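Local coordinates for protein D-glycerate 3-kinase (PDB 6CKG) that probably transfers a phosphate from ATP to D-glycerate, making 3-phosphoglycerate, at residues Trp260-Gln265 / Val318-Glu323; Lys129-Arg134 / Gln145-Pro150; Glu196-Ala201 / Thr219-Ser224. All blocks are in the same frame, centred on the assembly; numbering follows the deposited sequence. Where two conformers were deposited one is given.

Contact 1 of 3, residues Trp260-Gln265 / Val318-Glu323; sequences WTWRLQ and VNIKRE
Trp262 reaches from the helix into the turn at 319-322 and is held at its edge and on one face. Its CG is anti to the carbonyl carbon, beside the backbone N (chi1 -72°), which brings the ring to the turn. Its NE1 gives a straight hydrogen bond to Ile320 O (2.8 Å, 177° at the hydrogen), which lies in the ring plane. Over one face lies the guanidinium of Arg322, stacked at 3.9 Å between centres with the planes 29° apart. The cation-pi contact is off-centre, with Arg322 NH1 nearest to Trp262 CD1, at 3.2 Å. Farther along the ring, Trp262 CH2 touches Val318 CG2 at 3.8 Å.

The next shell fixes the arginine. Gln265 OE1 takes a bond from Arg322 NH2 (3.2 Å), in the guanidinium plane. Arg322 NE bonds to Gly57 O; with the Gln265 bond this limits the turning of the guanidinium. A water joins Gln265 NE2 to Ile320 O, which therefore accepts two bonds.

Asn319 and Glu323 brace the turn from within the loop: Asn319 OD1 accepts from Glu323 N, and Asn319 ND2 gives to Glu323 OE1. This type I turn closes the beta hairpin of strands 313-318 and 324-329, beside Pro55 and Gly57 in the modelled first half of the GPQGAGKS P-loop sequence.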
loop_
_atom_site.group_PDB
_atom_site.type_symbol
_atom_site.label_atom_id
_atom_site.label_comp_id
_atom_site.label_asym_id
_atom_site.label_seq_id
_atom_site.Cartn_x
_atom_site.Cartn_y
_atom_site.Cartn_z
ATOM N N TRP A 260 13.178 9.072 -2.637
ATOM C CA TRP A 260 13.770 9.500 -3.903
ATOM C C TRP A 260 14.995 8.662 -4.245
ATOM O O TRP A 260 15.142 8.179 -5.374
ATOM C CB TRP A 260 14.180 10.975 -3.837
ATOM C CG TRP A 260 13.110 11.991 -4.089
ATOM C CD1 TRP A 260 12.548 12.320 -5.295
ATOM C CD2 TRP A 260 12.512 12.861 -3.118
ATOM N NE1 TRP A 260 11.617 13.322 -5.127
ATOM C CE2 TRP A 260 11.576 13.672 -3.801
ATOM C CE3 TRP A 260 12.666 13.024 -1.735
ATOM C CZ2 TRP A 260 10.801 14.630 -3.147
ATOM C CZ3 TRP A 260 11.895 13.976 -1.090
ATOM C CH2 TRP A 260 10.975 14.766 -1.795
ATOM N N THR A 261 15.909 8.520 -3.283
ATOM C CA THR A 261 17.150 7.794 -3.526
ATOM C C THR A 261 16.872 6.339 -3.894
ATOM O O THR A 261 17.433 5.812 -4.862
ATOM C CB THR A 261 18.041 7.882 -2.289
ATOM O OG1 THR A 261 18.282 9.259 -1.974
ATOM C CG2 THR A 261 19.365 7.159 -2.527
ATOM N N TRP A 262 15.997 5.677 -3.133
ATOM C CA TRP A 262 15.652 4.285 -3.409
ATOM C C TRP A 262 15.001 4.131 -4.781
ATOM O O TRP A 262 15.338 3.217 -5.542
ATOM C CB TRP A 262 14.718 3.759 -2.322
ATOM C CG TRP A 262 15.372 3.530 -1.001
ATOM C CD1 TRP A 262 16.697 3.303 -0.763
ATOM C CD2 TRP A 262 14.722 3.504 0.278
ATOM N NE1 TRP A 262 16.911 3.136 0.588
ATOM C CE2 TRP A 262 15.713 3.251 1.246
ATOM C CE3 TRP A 262 13.397 3.662 0.694
ATOM C CZ2 TRP A 262 15.423 3.161 2.608
ATOM C CZ3 TRP A 262 13.110 3.574 2.046
ATOM C CH2 TRP A 262 14.123 3.331 2.988
ATOM N N ARG A 263 14.054 5.012 -5.114
ATOM C CA ARG A 263 13.360 4.869 -6.390
ATOM C C ARG A 263 14.299 5.110 -7.564
ATOM O O ARG A 263 14.122 4.510 -8.630
ATOM C CB ARG A 263 12.162 5.815 -6.453
ATOM C CG ARG A 263 11.234 5.558 -7.640
ATOM C CD ARG A 263 10.729 4.119 -7.655
ATOM N NE ARG A 263 9.881 3.836 -8.811
ATOM C CZ ARG A 263 10.343 3.528 -10.018
ATOM N NH1 ARG A 263 11.652 3.468 -10.232
ATOM N NH2 ARG A 263 9.503 3.280 -11.017
ATOM N N LEU A 264 15.301 5.978 -7.392
ATOM C CA LEU A 264 16.336 6.129 -8.412
ATOM C C LEU A 264 17.173 4.860 -8.540
ATOM O O LEU A 264 17.443 4.394 -9.654
ATOM C CB LEU A 264 17.230 7.328 -8.093
ATOM C CG LEU A 264 16.828 8.642 -8.759
ATOM C CD1 LEU A 264 17.799 9.752 -8.389
ATOM C CD2 LEU A 264 16.767 8.466 -10.267
ATOM N N GLN A 265 17.617 4.301 -7.411
ATOM C CA GLN A 265 18.337 3.027 -7.445
ATOM C C GLN A 265 17.531 1.964 -8.173
ATOM O O GLN A 265 18.064 1.225 -9.013
ATOM C CB GLN A 265 18.643 2.532 -6.031
ATOM C CG GLN A 265 19.531 3.413 -5.175
ATOM C CD GLN A 265 19.839 2.744 -3.847
ATOM O OE1 GLN A 265 19.710 1.525 -3.722
ATOM N NE2 GLN A 265 20.240 3.531 -2.850
ATOM N N VAL A 318 14.247 1.799 9.188
ATOM C CA VAL A 318 15.380 1.365 8.379
ATOM C C VAL A 318 16.237 2.564 7.978
ATOM O O VAL A 318 15.751 3.697 7.859
ATOM C CB VAL A 318 14.903 0.584 7.133
ATOM C CG1 VAL A 318 14.151 -0.677 7.548
ATOM C CG2 VAL A 318 14.023 1.459 6.264
ATOM N N ASN A 319 17.532 2.308 7.774
ATOM C CA ASN A 319 18.429 3.341 7.279
ATOM C C ASN A 319 18.434 3.303 5.751
ATOM O O ASN A 319 17.678 2.555 5.126
ATOM C CB ASN A 319 19.834 3.194 7.880
ATOM C CG ASN A 319 20.506 1.865 7.538
ATOM O OD1 ASN A 319 20.100 1.148 6.622
ATOM N ND2 ASN A 319 21.558 1.539 8.286
ATOM N N ILE A 320 19.299 4.112 5.133
ATOM C CA ILE A 320 19.272 4.239 3.680
ATOM C C ILE A 320 19.733 2.957 3.005
ATOM O O ILE A 320 19.354 2.691 1.858
ATOM C CB ILE A 320 20.108 5.451 3.222
ATOM C CG1 ILE A 320 19.769 5.801 1.768
ATOM C CG2 ILE A 320 21.599 5.179 3.398
ATOM C CD1 ILE A 320 19.790 7.297 1.469
ATOM N N LYS A 321 20.521 2.137 3.694
ATOM C CA LYS A 321 20.886 0.827 3.179
ATOM C C LYS A 321 19.825 -0.224 3.466
ATOM O O LYS A 321 20.099 -1.418 3.314
ATOM C CB LYS A 321 22.230 0.389 3.761
ATOM C CG LYS A 321 23.398 1.272 3.342
ATOM C CD LYS A 321 24.645 0.922 4.133
ATOM C CE LYS A 321 25.779 0.499 3.227
ATOM N NZ LYS A 321 26.987 0.143 4.025
ATOM N N ARG A 322 18.633 0.203 3.881
ATOM C CA ARG A 322 17.489 -0.667 4.140
ATOM C C ARG A 322 17.740 -1.624 5.294
ATOM O O ARG A 322 17.012 -2.606 5.450
ATOM C CB ARG A 322 17.081 -1.447 2.886
ATOM C CG ARG A 322 16.795 -0.560 1.690
ATOM C CD ARG A 322 16.508 -1.395 0.456
ATOM N NE ARG A 322 16.111 -0.574 -0.689
ATOM C CZ ARG A 322 16.963 -0.043 -1.561
ATOM N NH1 ARG A 322 16.506 0.682 -2.574
ATOM N NH2 ARG A 322 18.271 -0.241 -1.421
ATOM N N GLU A 323 18.750 -1.347 6.111
ATOM C CA GLU A 323 19.021 -2.163 7.284
ATOM C C GLU A 323 18.135 -1.720 8.438
ATOM O O GLU A 323 17.941 -0.526 8.662
ATOM C CB GLU A 323 20.492 -2.049 7.676
ATOM C CG GLU A 323 21.443 -2.479 6.580
ATOM C CD GLU A 323 22.848 -1.947 6.778
ATOM O OE1 GLU A 323 23.035 -1.040 7.620
ATOM O OE2 GLU A 323 23.764 -2.437 6.082
HETATM O O HOH W 1 21.212 2.199 -0.233
#

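Contact 2 of 3, residues Lys129-Arg134 / Gln145-Pro150; sequences KSINDR and QRAQLP. With EDO (1,2-ethanediol), chain C.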
loop_
_atom_site.group_PDB
_atom_site.type_symbol
_atom_site.label_atom_id
_atom_site.label_comp_id
_atom_site.label_asym_id
_atom_site.label_seq_id
_atom_site.Cartn_x
_atom_site.Cartn_y
_atom_site.Cartn_z
ATOM N N LYS A 129 -11.945 -12.958 2.775
ATOM C CA LYS A 129 -12.254 -13.089 4.197
ATOM C C LYS A 129 -13.323 -14.144 4.474
ATOM O O LYS A 129 -13.393 -14.646 5.595
ATOM C CB LYS A 129 -12.659 -11.730 4.768
ATOM C CG LYS A 129 -11.471 -10.775 4.931
ATOM C CD LYS A 129 -11.899 -9.374 5.343
ATOM C CE LYS A 129 -12.273 -9.290 6.809
ATOM N NZ LYS A 129 -11.118 -8.883 7.664
ATOM N N SER A 130 -14.140 -14.501 3.484
ATOM C CA SER A 130 -15.111 -15.578 3.610
ATOM C C SER A 130 -14.615 -16.886 3.005
ATOM O O SER A 130 -15.380 -17.856 2.929
ATOM C CB SER A 130 -16.432 -15.177 2.951
ATOM O OG SER A 130 -16.304 -15.130 1.539
ATOM N N ILE A 131 -13.354 -16.942 2.573
ATOM C CA ILE A 131 -12.906 -18.096 1.790
ATOM C C ILE A 131 -12.778 -19.378 2.623
ATOM O O ILE A 131 -12.741 -20.477 2.051
ATOM C CB ILE A 131 -11.581 -17.745 1.082
ATOM C CG1 ILE A 131 -11.395 -18.586 -0.182
ATOM C CG2 ILE A 131 -10.386 -17.903 2.032
ATOM C CD1 ILE A 131 -10.360 -17.999 -1.123
ATOM N N ASN A 132 -12.732 -19.290 3.955
ATOM C CA ASN A 132 -12.668 -20.496 4.779
ATOM C C ASN A 132 -14.043 -21.015 5.175
ATOM O O ASN A 132 -14.129 -22.066 5.826
ATOM C CB ASN A 132 -11.843 -20.247 6.048
ATOM C CG ASN A 132 -10.428 -19.820 5.751
ATOM O OD1 ASN A 132 -9.883 -20.141 4.698
ATOM N ND2 ASN A 132 -9.817 -19.092 6.682
ATOM N N ASP A 133 -15.111 -20.308 4.810
ATOM C CA ASP A 133 -16.451 -20.717 5.205
ATOM C C ASP A 133 -16.803 -22.051 4.571
ATOM O O ASP A 133 -16.488 -22.304 3.404
ATOM C CB ASP A 133 -17.485 -19.673 4.796
ATOM C CG ASP A 133 -17.398 -18.409 5.617
ATOM O OD1 ASP A 133 -16.528 -18.327 6.512
ATOM O OD2 ASP A 133 -18.208 -17.496 5.358
ATOM N N ARG A 134 -17.458 -22.904 5.349
ATOM C CA ARG A 134 -17.904 -24.200 4.855
ATOM C C ARG A 134 -19.421 -24.304 4.950
ATOM O O ARG A 134 -20.119 -24.267 3.934
ATOM C CB ARG A 134 -17.233 -25.336 5.635
ATOM C CG ARG A 134 -15.714 -25.338 5.521
ATOM C CD ARG A 134 -15.067 -26.576 6.142
ATOM N NE ARG A 134 -15.271 -26.678 7.587
ATOM C CZ ARG A 134 -14.451 -27.332 8.409
ATOM N NH1 ARG A 134 -13.362 -27.922 7.932
ATOM N NH2 ARG A 134 -14.707 -27.386 9.711
ATOM N N GLN A 145 -14.741 -22.428 -2.157
ATOM C CA GLN A 145 -13.735 -21.687 -1.409
ATOM C C GLN A 145 -12.664 -21.134 -2.344
ATOM O O GLN A 145 -11.480 -21.463 -2.205
ATOM C CB GLN A 145 -13.105 -22.587 -0.343
ATOM C CG GLN A 145 -14.114 -23.264 0.575
ATOM C CD GLN A 145 -13.449 -24.117 1.644
ATOM O OE1 GLN A 145 -12.891 -23.600 2.615
ATOM N NE2 GLN A 145 -13.500 -25.432 1.467
ATOM N N ARG A 146 -13.064 -20.295 -3.301
ATOM C CA ARG A 146 -12.156 -19.788 -4.320
ATOM C C ARG A 146 -12.382 -18.293 -4.498
ATOM O O ARG A 146 -13.443 -17.759 -4.164
ATOM C CB ARG A 146 -12.333 -20.532 -5.658
ATOM C CG ARG A 146 -11.944 -22.017 -5.590
ATOM C CD ARG A 146 -12.194 -22.767 -6.892
ATOM N NE ARG A 146 -11.247 -22.395 -7.940
ATOM C CZ ARG A 146 -11.328 -22.810 -9.204
ATOM N NH1 ARG A 146 -12.315 -23.616 -9.586
ATOM N NH2 ARG A 146 -10.423 -22.416 -10.091
ATOM N N ALA A 147 -11.351 -17.618 -5.002
ATOM C CA ALA A 147 -11.434 -16.211 -5.354
ATOM C C ALA A 147 -10.527 -15.955 -6.548
ATOM O O ALA A 147 -9.625 -16.740 -6.848
ATOM C CB ALA A 147 -11.048 -15.310 -4.181
ATOM N N GLN A 148 -10.807 -14.864 -7.254
ATOM C CA GLN A 148 -10.022 -14.436 -8.402
ATOM C C GLN A 148 -9.533 -13.019 -8.145
ATOM O O GLN A 148 -10.328 -12.141 -7.794
ATOM C CB GLN A 148 -10.843 -14.492 -9.700
ATOM C CG GLN A 148 -11.254 -15.898 -10.161
ATOM C CD GLN A 148 -12.438 -16.463 -9.389
ATOM O OE1 GLN A 148 -13.338 -15.729 -8.977
ATOM N NE2 GLN A 148 -12.433 -17.779 -9.181
ATOM N N LEU A 149 -8.232 -12.800 -8.307
ATOM C CA LEU A 149 -7.699 -11.473 -8.053
ATOM C C LEU A 149 -7.176 -10.827 -9.330
ATOM O O LEU A 149 -6.653 -11.513 -10.215
ATOM C CB LEU A 149 -6.573 -11.531 -7.013
ATOM C CG LEU A 149 -6.983 -12.192 -5.692
ATOM C CD1 LEU A 149 -5.815 -12.273 -4.734
ATOM C CD2 LEU A 149 -8.146 -11.451 -5.047
ATOM N N PRO A 150 -7.296 -9.507 -9.458
ATOM C CA PRO A 150 -6.890 -8.844 -10.700
ATOM C C PRO A 150 -5.380 -8.694 -10.783
ATOM O O PRO A 150 -4.658 -8.772 -9.787
ATOM C CB PRO A 150 -7.568 -7.470 -10.611
ATOM C CG PRO A 150 -7.608 -7.190 -9.132
ATOM C CD PRO A 150 -7.890 -8.562 -8.496
HETATM C C1 EDO C . -2.952 -10.353 -7.551
HETATM O O1 EDO C . -2.390 -9.714 -8.716
HETATM C C2 EDO C . -3.512 -9.285 -6.617
HETATM O O2 EDO C . -2.440 -8.431 -6.194
#
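Ile131 and Gln145 each set a side chain against the other's backbone and run in roughly opposite directions. Ile131 CG1 stands anti to its own backbone N (chi1 -154°), and this carries the branch over the start of the strand. There CG1 meets Gln145 O at 3.5 Å. Beyond it, Ile131 CD1 reaches along the strand to Ala147 CB at 4.1 Å. The methyl of Ala147 points back toward the turn, so the two apolar groups face each other.

Gln145 runs the other way. Its chain is extended beyond CG (chi2 -178°) and passes close to the carbonyl oxygens of Ile131 and Asp133. Gln145 CB lies 3.2 Å from Ile131 O, and Gln145 CG lies 3.8 Å from Asp133 O. Its aliphatic part thus packs against the turn backbone.

The touching parts, 131-134 and 145-147, run nearly antiparallel, 161° apart, but they are not paired as strands. The turn of 130-133 is a type I beta turn after helix 118-129, closed by a hydrogen bond from Asp133 N to Ser130 O at 3.1 Å. The strand belongs to a two-stranded antiparallel hairpin, 146-153 with 162-171, where Ala147 pairs with Val170 and Leu149 with Val168 through the backbone. The contact therefore lays the exit of the helix on the beginning of the hairpin, and Ile131 also packs on Val170.

Asn132 points away from the strand, and its side chain bonds to Ile174 N and Cys45 O, which ties the turn to two other loops. At the far end of the segment, Pro150 O accepts a hydrogen bond at 2.7 Å from O1 of a 1,2-ethanediol, probably picked up from the crystallisation medium.

Contact 3 of 3, residues Glu196-Ala201 / Thr219-Ser224; sequences EKYAEA and TILLYS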
loop_
_atom_site.group_PDB
_atom_site.type_symbol
_atom_site.label_atom_id
_atom_site.label_comp_id
_atom_site.label_asym_id
_atom_site.label_seq_id
_atom_site.Cartn_x
_atom_site.Cartn_y
_atom_site.Cartn_z
ATOM N N GLU A 196 -3.746 23.248 8.093
ATOM C CA GLU A 196 -2.708 23.497 9.087
ATOM C C GLU A 196 -1.347 23.051 8.571
ATOM O O GLU A 196 -0.363 23.800 8.648
ATOM C CB GLU A 196 -3.078 22.777 10.377
ATOM C CG GLU A 196 -2.102 22.891 11.484
ATOM C CD GLU A 196 -2.595 22.119 12.678
ATOM O OE1 GLU A 196 -3.646 22.505 13.224
ATOM O OE2 GLU A 196 -1.973 21.098 13.021
ATOM N N LYS A 197 -1.292 21.851 7.985
ATOM C CA LYS A 197 -0.043 21.335 7.430
ATOM C C LYS A 197 0.418 22.145 6.228
ATOM O O LYS A 197 1.614 22.437 6.096
ATOM C CB LYS A 197 -0.205 19.856 7.051
ATOM C CG LYS A 197 -0.418 18.929 8.247
ATOM C CD LYS A 197 -0.371 17.448 7.800
ATOM C CE LYS A 197 -0.515 16.500 8.973
ATOM N NZ LYS A 197 -0.293 15.082 8.521
ATOM N N TYR A 198 -0.510 22.532 5.345
ATOM C CA TYR A 198 -0.127 23.346 4.191
ATOM C C TYR A 198 0.458 24.687 4.627
ATOM O O TYR A 198 1.503 25.116 4.119
ATOM C CB TYR A 198 -1.331 23.551 3.266
ATOM C CG TYR A 198 -1.000 24.304 2.015
ATOM C CD1 TYR A 198 -1.071 25.701 1.981
ATOM C CD2 TYR A 198 -0.636 23.635 0.850
ATOM C CE1 TYR A 198 -0.771 26.403 0.833
ATOM C CE2 TYR A 198 -0.334 24.346 -0.317
ATOM C CZ TYR A 198 -0.402 25.721 -0.309
ATOM O OH TYR A 198 -0.107 26.432 -1.448
ATOM N N ALA A 199 -0.214 25.380 5.553
ATOM C CA ALA A 199 0.292 26.671 6.018
ATOM C C ALA A 199 1.626 26.521 6.731
ATOM O O ALA A 199 2.506 27.382 6.605
ATOM C CB ALA A 199 -0.715 27.341 6.953
ATOM N N GLU A 200 1.790 25.446 7.510
ATOM C CA GLU A 200 3.043 25.257 8.235
ATOM C C GLU A 200 4.206 25.106 7.259
ATOM O O GLU A 200 5.257 25.740 7.418
ATOM C CB GLU A 200 2.934 24.040 9.158
ATOM C CG GLU A 200 4.259 23.562 9.746
ATOM C CD GLU A 200 4.868 24.563 10.713
ATOM O OE1 GLU A 200 4.143 25.449 11.209
ATOM O OE2 GLU A 200 6.083 24.471 10.972
ATOM N N ALA A 201 4.018 24.284 6.225
ATOM C CA ALA A 201 5.033 24.097 5.194
ATOM C C ALA A 201 5.463 25.424 4.599
ATOM O O ALA A 201 6.653 25.661 4.366
ATOM C CB ALA A 201 4.488 23.184 4.093
ATOM N N THR A 219 6.875 18.762 -0.594
ATOM C CA THR A 219 6.286 18.641 -1.923
ATOM C C THR A 219 4.832 19.099 -1.970
ATOM O O THR A 219 4.330 19.387 -3.060
ATOM C CB THR A 219 6.391 17.207 -2.428
ATOM O OG1 THR A 219 5.643 16.343 -1.567
ATOM C CG2 THR A 219 7.841 16.764 -2.457
ATOM N N ILE A 220 4.139 19.178 -0.831
ATOM C CA ILE A 220 2.762 19.660 -0.889
ATOM C C ILE A 220 2.721 21.083 -1.427
ATOM O O ILE A 220 1.726 21.489 -2.035
ATOM C CB ILE A 220 2.057 19.563 0.483
ATOM C CG1 ILE A 220 2.798 20.357 1.549
ATOM C CG2 ILE A 220 1.892 18.096 0.894
ATOM C CD1 ILE A 220 2.055 20.410 2.904
ATOM N N LEU A 221 3.802 21.852 -1.241
ATOM C CA LEU A 221 3.853 23.214 -1.768
ATOM C C LEU A 221 3.917 23.248 -3.288
ATOM O O LEU A 221 3.778 24.327 -3.865
ATOM C CB LEU A 221 5.051 23.975 -1.199
ATOM C CG LEU A 221 5.056 24.228 0.317
ATOM C CD1 LEU A 221 6.266 25.035 0.718
ATOM C CD2 LEU A 221 3.783 24.948 0.751
ATOM N N LEU A 222 4.137 22.102 -3.948
ATOM C CA LEU A 222 4.082 22.068 -5.405
ATOM C C LEU A 222 2.657 22.087 -5.938
ATOM O O LEU A 222 2.464 22.250 -7.146
ATOM C CB LEU A 222 4.804 20.822 -5.938
ATOM C CG LEU A 222 6.314 20.717 -5.701
ATOM C CD1 LEU A 222 6.780 19.295 -5.954
ATOM C CD2 LEU A 222 7.080 21.705 -6.585
ATOM N N TYR A 223 1.659 21.942 -5.072
ATOM C CA TYR A 223 0.286 21.710 -5.491
ATOM C C TYR A 223 -0.639 22.737 -4.854
ATOM O O TYR A 223 -0.361 23.260 -3.772
ATOM C CB TYR A 223 -0.136 20.271 -5.119
ATOM C CG TYR A 223 0.725 19.253 -5.831
ATOM C CD1 TYR A 223 0.497 18.935 -7.170
ATOM C CD2 TYR A 223 1.794 18.639 -5.181
ATOM C CE1 TYR A 223 1.307 18.024 -7.840
ATOM C CE2 TYR A 223 2.601 17.723 -5.839
ATOM C CZ TYR A 223 2.351 17.419 -7.157
ATOM O OH TYR A 223 3.161 16.515 -7.792
ATOM N N SER A 224 -1.752 23.007 -5.528
ATOM C CA SER A 224 -2.751 23.899 -4.965
ATOM C C SER A 224 -3.455 23.230 -3.791
ATOM O O SER A 224 -3.505 22.002 -3.676
ATOM C CB SER A 224 -3.793 24.285 -6.015
ATOM O OG SER A 224 -4.545 23.134 -6.377
#
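The ring of Tyr198 has Leu221 CD2 over one face, 4.3 Å above the plane and displaced toward the rim. At its edge, near the plane, lie two backbone oxygens, Tyr223 O and Ile220 O. Tyr198 CE2 is the atom that meets both, and its distance to Tyr223 O is 3.6 Å. The ring gets there because its CG stands anti to the backbone N (chi1 -176°), which swings it out from the helix toward the turn.

This is the packing of helix 191-204 on a short 3-10 segment, 219-222, that leads into the next helix. Ser224 is the N-cap of helix 225-236, its OG capping Thr227 N, and Tyr198 also touches Leu228 of that helix. The tyrosine thus spans the joint between the 3-10 turn and the helix start.

One turn farther along, Ala201 faces the 3-10 segment. Its CB sits against two branches, Ile220 CD1 at 3.9 Å and Leu221 CD2 at 3.8 Å. The small methyl lets both larger side chains come close to the helix backbone. Leu221 CD1 lies 3.7 Å from Ala201 O. No hydrogen bond crosses between the segments; the join rests on apolar contacts and on carbon atoms set against backbone oxygens.

The carboxylate of Glu296 accepts from Ile220 N through OE1 and is bonded to Thr219 OG1 through OE2, which fixes the 3-10 turn to helix 281-298. Lys197 NZ leads away to Leu297 O of the same helix.

Ile220 holds CG1 between its backbone N and carbonyl carbon (chi1 58°). This sends CD1 toward the helix, where it stops 3.8 Å from Lys197 O, an oxygen already bonded to Ala201 N.

All three contacts are partly buried. Contacts 1 and 2 include exposed residues among those that touch; contact 3 has none. The centre of contact 1 lies about 17 Å from the chain centre, those of contacts 2 and 3 about 21 and 23 Å. Contact 1 is the polar one, with hydrogen bonds, a cation-pi stack and a water. Contact 2 rests chiefly on side chains against backbone, contact 3 on apolar side chains. Contacts 1 and 3 touch through Trp260 and Thr219, and both border helix 281-298. Contact 2, across the chain's centre from both, joins a helix exit to the small two-stranded sheet. Contact 1 joins helix 258-273 to the hairpin turn at the main sheet's edge, contact 3 helix 191-204 to the 3-10 turn before helix 225-236.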